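Local coordinates for imelysin-like protein (Psychrobacter arcticus, PDB 3PF0) that is of unknown function but belongs to the imelysin-like (peptidase M75) family and has been proposed to be a metalloendopeptidase, at residues A[230-233]-A[234-237]; A[312-315]-A[316-319]. One frame throughout, in Å; residues are numbered along the deposited sequence.

Contact 1 (A[230-233]-A[234-237]); sequences WFNS and LLSL
L234 lies over the indole of W230 one helical turn before it, its CG in CH-pi contact 4.2 Å from the centroid of the six-membered ring. That carbon sits only 11° off the ring normal, and both methyl groups spread over the same ring, CD1 nearest W230 CZ2 at 3.8 Å. With CG anti to the backbone N (chi1 165°), W230 turns its ring under the leucine. CD1 of L234 also meets CD1 of F231 at 4.0 Å, the two side chains running side by side. Cutting L234 back to an alanine is likely to leave a gap over the indole face and to take away the methyl that meets F231, although the Y54 bond would still hold W230 NE1.

Backbone bonds link each residue of 230-233 to the one four further on, from L234 N to W230 O (3.1 Å) to L237 N to S233 O.

The polar ends are met by other parts of the chain: W230 NE1 bonds Y54 OH, S233 OG bonds M114 O and N116 N in the loop after helix 92-112, and N232 joins its amide to N228, R355 and G357. L234 itself presses on L279, A282 and M283.

This is i to i+3 and i to i+4 side-chain packing along a regular alpha-helix, on a largely buried part of helix 225-250 in an all-helical fold.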
ATOM      1  N   TRP A 230      14.403  -4.576   4.670  1.00 38.02           N
ATOM      2  CA  TRP A 230      13.317  -5.260   3.973  1.00 36.73           C
ATOM      3  C   TRP A 230      12.272  -5.833   4.963  1.00 38.98           C
ATOM      4  O   TRP A 230      11.086  -5.550   4.807  1.00 36.81           O
ATOM      5  CB  TRP A 230      13.882  -6.365   3.055  1.00 36.16           C
ATOM      6  CG  TRP A 230      12.880  -7.373   2.552  1.00 37.07           C
ATOM      7  CD1 TRP A 230      12.870  -8.709   2.813  1.00 40.91           C
ATOM      8  CD2 TRP A 230      11.742  -7.120   1.710  1.00 36.09           C
ATOM      9  NE1 TRP A 230      11.812  -9.312   2.170  1.00 40.15           N
ATOM     10  CE2 TRP A 230      11.105  -8.362   1.482  1.00 40.51           C
ATOM     11  CE3 TRP A 230      11.183  -5.958   1.144  1.00 36.51           C
ATOM     12  CZ2 TRP A 230       9.947  -8.482   0.702  1.00 39.18           C
ATOM     13  CZ3 TRP A 230      10.033  -6.077   0.377  1.00 37.48           C
ATOM     14  CH2 TRP A 230       9.433  -7.328   0.152  1.00 38.54           C
ATOM     15  N   PHE A 231      12.703  -6.614   5.969  1.00 36.06           N
ATOM     16  CA  PHE A 231      11.773  -7.225   6.912  1.00 35.75           C
ATOM     17  C   PHE A 231      11.195  -6.213   7.904  1.00 40.55           C
ATOM     18  O   PHE A 231      10.072  -6.412   8.376  1.00 40.04           O
ATOM     19  CB  PHE A 231      12.406  -8.412   7.641  1.00 38.63           C
ATOM     20  CG  PHE A 231      12.472  -9.629   6.760  1.00 40.03           C
ATOM     21  CD1 PHE A 231      11.342 -10.408   6.539  1.00 42.83           C
ATOM     22  CD2 PHE A 231      13.648  -9.969   6.104  1.00 42.46           C
ATOM     23  CE1 PHE A 231      11.395 -11.519   5.697  1.00 43.83           C
ATOM     24  CE2 PHE A 231      13.696 -11.072   5.251  1.00 45.45           C
ATOM     25  CZ  PHE A 231      12.570 -11.839   5.056  1.00 43.41           C
ATOM     26  N   ASN A 232      11.920  -5.118   8.189  1.00 37.25           N
ATOM     27  CA  ASN A 232      11.373  -4.080   9.053  1.00 37.66           C
ATOM     28  C   ASN A 232      10.306  -3.305   8.281  1.00 41.86           C
ATOM     29  O   ASN A 232       9.339  -2.835   8.877  1.00 42.90           O
ATOM     30  CB  ASN A 232      12.454  -3.163   9.601  1.00 38.31           C
ATOM     31  CG  ASN A 232      12.998  -3.677  10.902  1.00 54.89           C
ATOM     32  OD1 ASN A 232      12.388  -3.493  11.960  1.00 49.58           O
ATOM     33  ND2 ASN A 232      14.101  -4.417  10.840  1.00 41.77           N
ATOM     34  N   SER A 233      10.458  -3.234   6.949  1.00 36.91           N
ATOM     35  CA  SER A 233       9.498  -2.608   6.050  1.00 35.55           C
ATOM     36  C   SER A 233       8.205  -3.432   6.049  1.00 40.50           C
ATOM     37  O   SER A 233       7.117  -2.859   6.103  1.00 39.97           O
ATOM     38  CB  SER A 233      10.073  -2.507   4.638  1.00 36.26           C
ATOM     39  OG  SER A 233       9.218  -1.758   3.792  1.00 40.55           O
ATOM     40  N   LEU A 234       8.338  -4.777   6.007  1.00 37.71           N
ATOM     41  CA  LEU A 234       7.200  -5.697   6.030  1.00 37.15           C
ATOM     42  C   LEU A 234       6.509  -5.630   7.376  1.00 41.42           C
ATOM     43  O   LEU A 234       5.275  -5.633   7.423  1.00 41.08           O
ATOM     44  CB  LEU A 234       7.612  -7.143   5.704  1.00 37.62           C
ATOM     45  CG  LEU A 234       8.110  -7.431   4.279  1.00 41.33           C
ATOM     46  CD1 LEU A 234       8.497  -8.888   4.141  1.00 42.36           C
ATOM     47  CD2 LEU A 234       7.069  -7.051   3.218  1.00 40.74           C
ATOM     48  N   LEU A 235       7.296  -5.512   8.468  1.00 38.32           N
ATOM     49  CA  LEU A 235       6.761  -5.384   9.830  1.00 38.44           C
ATOM     50  C   LEU A 235       5.972  -4.067   9.949  1.00 43.66           C
ATOM     51  O   LEU A 235       4.889  -4.067  10.545  1.00 43.46           O
ATOM     52  CB  LEU A 235       7.894  -5.471  10.876  1.00 38.99           C
ATOM     53  CG  LEU A 235       7.578  -5.118  12.347  1.00 43.53           C
ATOM     54  CD1 LEU A 235       6.521  -6.049  12.965  1.00 43.33           C
ATOM     55  CD2 LEU A 235       8.843  -5.124  13.174  1.00 46.68           C
ATOM     56  N   SER A 236       6.516  -2.964   9.361  1.00 40.97           N
ATOM     57  CA  SER A 236       5.894  -1.637   9.358  0.50 40.55           C
ATOM     58  C   SER A 236       4.550  -1.664   8.630  1.00 43.72           C
ATOM     59  O   SER A 236       3.634  -0.957   9.027  1.00 43.73           O
ATOM     60  CB  SER A 236       6.819  -0.613   8.706  0.50 44.44           C
ATOM     61  OG  SER A 236       6.260   0.691   8.725  0.50 54.20           O
ATOM     62  N   LEU A 237       4.436  -2.490   7.562  1.00 39.76           N
ATOM     63  CA  LEU A 237       3.207  -2.625   6.769  1.00 37.85           C
ATOM     64  C   LEU A 237       2.030  -3.074   7.652  1.00 42.00           C
ATOM     65  O   LEU A 237       0.973  -2.448   7.612  1.00 40.33           O
ATOM     66  CB  LEU A 237       3.412  -3.616   5.593  1.00 37.13           C
ATOM     67  CG  LEU A 237       2.194  -3.881   4.684  1.00 40.44           C
ATOM     68  CD1 LEU A 237       1.856  -2.664   3.823  1.00 39.15           C
ATOM     69  CD2 LEU A 237       2.431  -5.071   3.795  1.00 43.08           C
TER

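Contact 2 (A[312-315]-A[316-319]); sequences TALL and AQMP
The side chain of Q317 doubles back across the carbonyl of L314, bringing CG to 3.3 Å from L314 O. This happens at the C-terminal end of helix 298-316, where the chain leaves through a type I beta-turn spanning L315 to M318. The alpha-helical pattern is still present in the bond from A316 N to T312 O, 3.0 Å long. Beyond it the spacing shortens to three residues: Q317 N makes a weak bond to L314 O, and M318 N a sounder one to L315 O at 3.1 Å. M318 then adopts an extended backbone (psi 162°), which carries the chain away from the helix into P319.

Q317 has CG wedged between its backbone N and carbonyl carbon (chi1 63°), and the extended remainder of the chain runs back past A313 O. Its OE1 ends 4.0 Å from L314 CD1, where the two side chains cross obliquely, Q317 exposed and L314 buried.

On the buried side L315 CD1 lies 4.3 Å from SE of M318, which is present as selenomethionine, and the surroundings mix apolar and polar residues. L315 also packs on I272, N273 and L276 of helix 268-283, while L315 meets L333, L314 meets E332 and H336, and M318 meets T329, all on helix 327-351. The helix end thus packs against both of these helices, and R269 adds a hydrogen bond from NH1 to M318 O.

The carbonyl of L314 is closely surrounded at this turn, since besides the Q317 chain it has M318 CG 3.4 Å away. The bond to the neighbouring L315 O does not use a lone pair of the carbonyl: M318 N stands above the carbonyl plane, 61° out of it.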
ATOM      1  N   THR A 312      -7.054 -13.664   6.758  1.00 45.70           N
ATOM      2  CA  THR A 312      -7.655 -13.564   5.422  1.00 44.86           C
ATOM      3  C   THR A 312      -9.085 -14.166   5.446  1.00 48.57           C
ATOM      4  O   THR A 312     -10.014 -13.554   4.909  1.00 47.22           O
ATOM      5  CB  THR A 312      -6.734 -14.229   4.375  1.00 51.51           C
ATOM      6  OG1 THR A 312      -5.446 -13.611   4.442  1.00 49.27           O
ATOM      7  CG2 THR A 312      -7.268 -14.106   2.947  1.00 50.18           C
ATOM      8  N   ALA A 313      -9.256 -15.329   6.104  1.00 45.93           N
ATOM      9  CA  ALA A 313     -10.553 -15.994   6.245  1.00 46.39           C
ATOM     10  C   ALA A 313     -11.517 -15.148   7.095  1.00 50.74           C
ATOM     11  O   ALA A 313     -12.705 -15.073   6.777  1.00 51.25           O
ATOM     12  CB  ALA A 313     -10.373 -17.378   6.853  1.00 48.42           C
ATOM     13  N   LEU A 314     -11.003 -14.483   8.147  1.00 46.72           N
ATOM     14  CA  LEU A 314     -11.817 -13.612   8.999  1.00 46.22           C
ATOM     15  C   LEU A 314     -12.249 -12.349   8.235  1.00 46.62           C
ATOM     16  O   LEU A 314     -13.401 -11.938   8.333  1.00 45.43           O
ATOM     17  CB  LEU A 314     -11.045 -13.236  10.277  1.00 46.75           C
ATOM     18  CG  LEU A 314     -11.779 -12.397  11.326  1.00 51.64           C
ATOM     19  CD1 LEU A 314     -12.835 -13.215  12.064  1.00 52.90           C
ATOM     20  CD2 LEU A 314     -10.803 -11.817  12.308  1.00 53.66           C
ATOM     21  N   LEU A 315     -11.333 -11.765   7.447  1.00 42.28           N
ATOM     22  CA  LEU A 315     -11.604 -10.564   6.670  1.00 40.40           C
ATOM     23  C   LEU A 315     -12.663 -10.823   5.589  1.00 45.75           C
ATOM     24  O   LEU A 315     -13.521  -9.968   5.376  1.00 44.49           O
ATOM     25  CB  LEU A 315     -10.302 -10.052   6.054  1.00 39.11           C
ATOM     26  CG  LEU A 315     -10.288  -8.632   5.491  1.00 42.20           C
ATOM     27  CD1 LEU A 315     -10.332  -7.586   6.599  1.00 42.25           C
ATOM     28  CD2 LEU A 315      -9.056  -8.420   4.688  1.00 43.19           C
ATOM     29  N   ALA A 316     -12.639 -12.023   4.966  1.00 44.71           N
ATOM     30  CA  ALA A 316     -13.555 -12.437   3.896  1.00 45.48           C
ATOM     31  C   ALA A 316     -15.031 -12.509   4.337  1.00 50.10           C
ATOM     32  O   ALA A 316     -15.918 -12.367   3.491  1.00 50.26           O
ATOM     33  CB  ALA A 316     -13.126 -13.789   3.337  1.00 46.95           C
ATOM     34  N   GLN A 317     -15.296 -12.738   5.634  1.00 46.80           N
ATOM     35  CA  GLN A 317     -16.674 -12.840   6.136  1.00 47.40           C
ATOM     36  C   GLN A 317     -17.167 -11.492   6.722  1.00 49.27           C
ATOM     37  O   GLN A 317     -18.304 -11.397   7.189  1.00 49.81           O
ATOM     38  CB  GLN A 317     -16.833 -14.011   7.132  1.00 50.79           C
ATOM     39  CG  GLN A 317     -16.016 -13.944   8.435  1.00 74.97           C
ATOM     40  CD  GLN A 317     -16.000 -15.258   9.211  1.00 98.56           C
ATOM     41  OE1 GLN A 317     -14.969 -15.677   9.752  1.00 94.12           O
ATOM     42  NE2 GLN A 317     -17.137 -15.944   9.295  1.00 91.94           N
HETATM   43  N   MSE A 318     -16.335 -10.437   6.615  1.00 43.29           N
HETATM   44  CA  MSE A 318     -16.665  -9.081   7.077  1.00 41.07           C
HETATM   45  C   MSE A 318     -17.253  -8.246   5.906  1.00 45.14           C
HETATM   46  O   MSE A 318     -17.073  -8.649   4.756  1.00 43.98           O
HETATM   47  CB  MSE A 318     -15.414  -8.406   7.663  1.00 41.09           C
HETATM   48  CG  MSE A 318     -14.973  -9.005   8.985  1.00 46.63           C
HETATM   49 SE   MSE A 318     -13.329  -8.205   9.687  0.75 50.93          SE
HETATM   50  CE  MSE A 318     -14.011  -6.537  10.414  1.00 47.38           C
ATOM     51  N   PRO A 319     -17.954  -7.103   6.144  1.00 42.71           N
ATOM     52  CA  PRO A 319     -18.519  -6.338   5.010  1.00 41.89           C
ATOM     53  C   PRO A 319     -17.462  -5.569   4.202  1.00 44.11           C
ATOM     54  O   PRO A 319     -16.309  -5.471   4.633  1.00 42.23           O
ATOM     55  CB  PRO A 319     -19.502  -5.371   5.691  1.00 43.91           C
ATOM     56  CG  PRO A 319     -19.634  -5.849   7.112  1.00 49.06           C
ATOM     57  CD  PRO A 319     -18.320  -6.474   7.427  1.00 44.35           C
TER

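Following the chain from the N terminus, helix 225-250 comes first and holds contact 1 near its start; helix 268-283 and the short helix 286-292 intervene before helix 298-316 ends in contact 2. Both contacts are local, each within one continuous run of eight residues, so neither closes a long loop, and they follow in series without nesting or crossing. The centres of contact 1 and contact 2 lie about 23 Å apart, and the nearest atoms of contact 1 and contact 2 about 12 Å apart, so they do not meet directly. What they share is surroundings: helices 268-283 and 327-351 pack against both. Contact 1 further joins helix 48-84 and the C-terminal tail, whereas contact 2 sits at the turn leading towards helix 327-351.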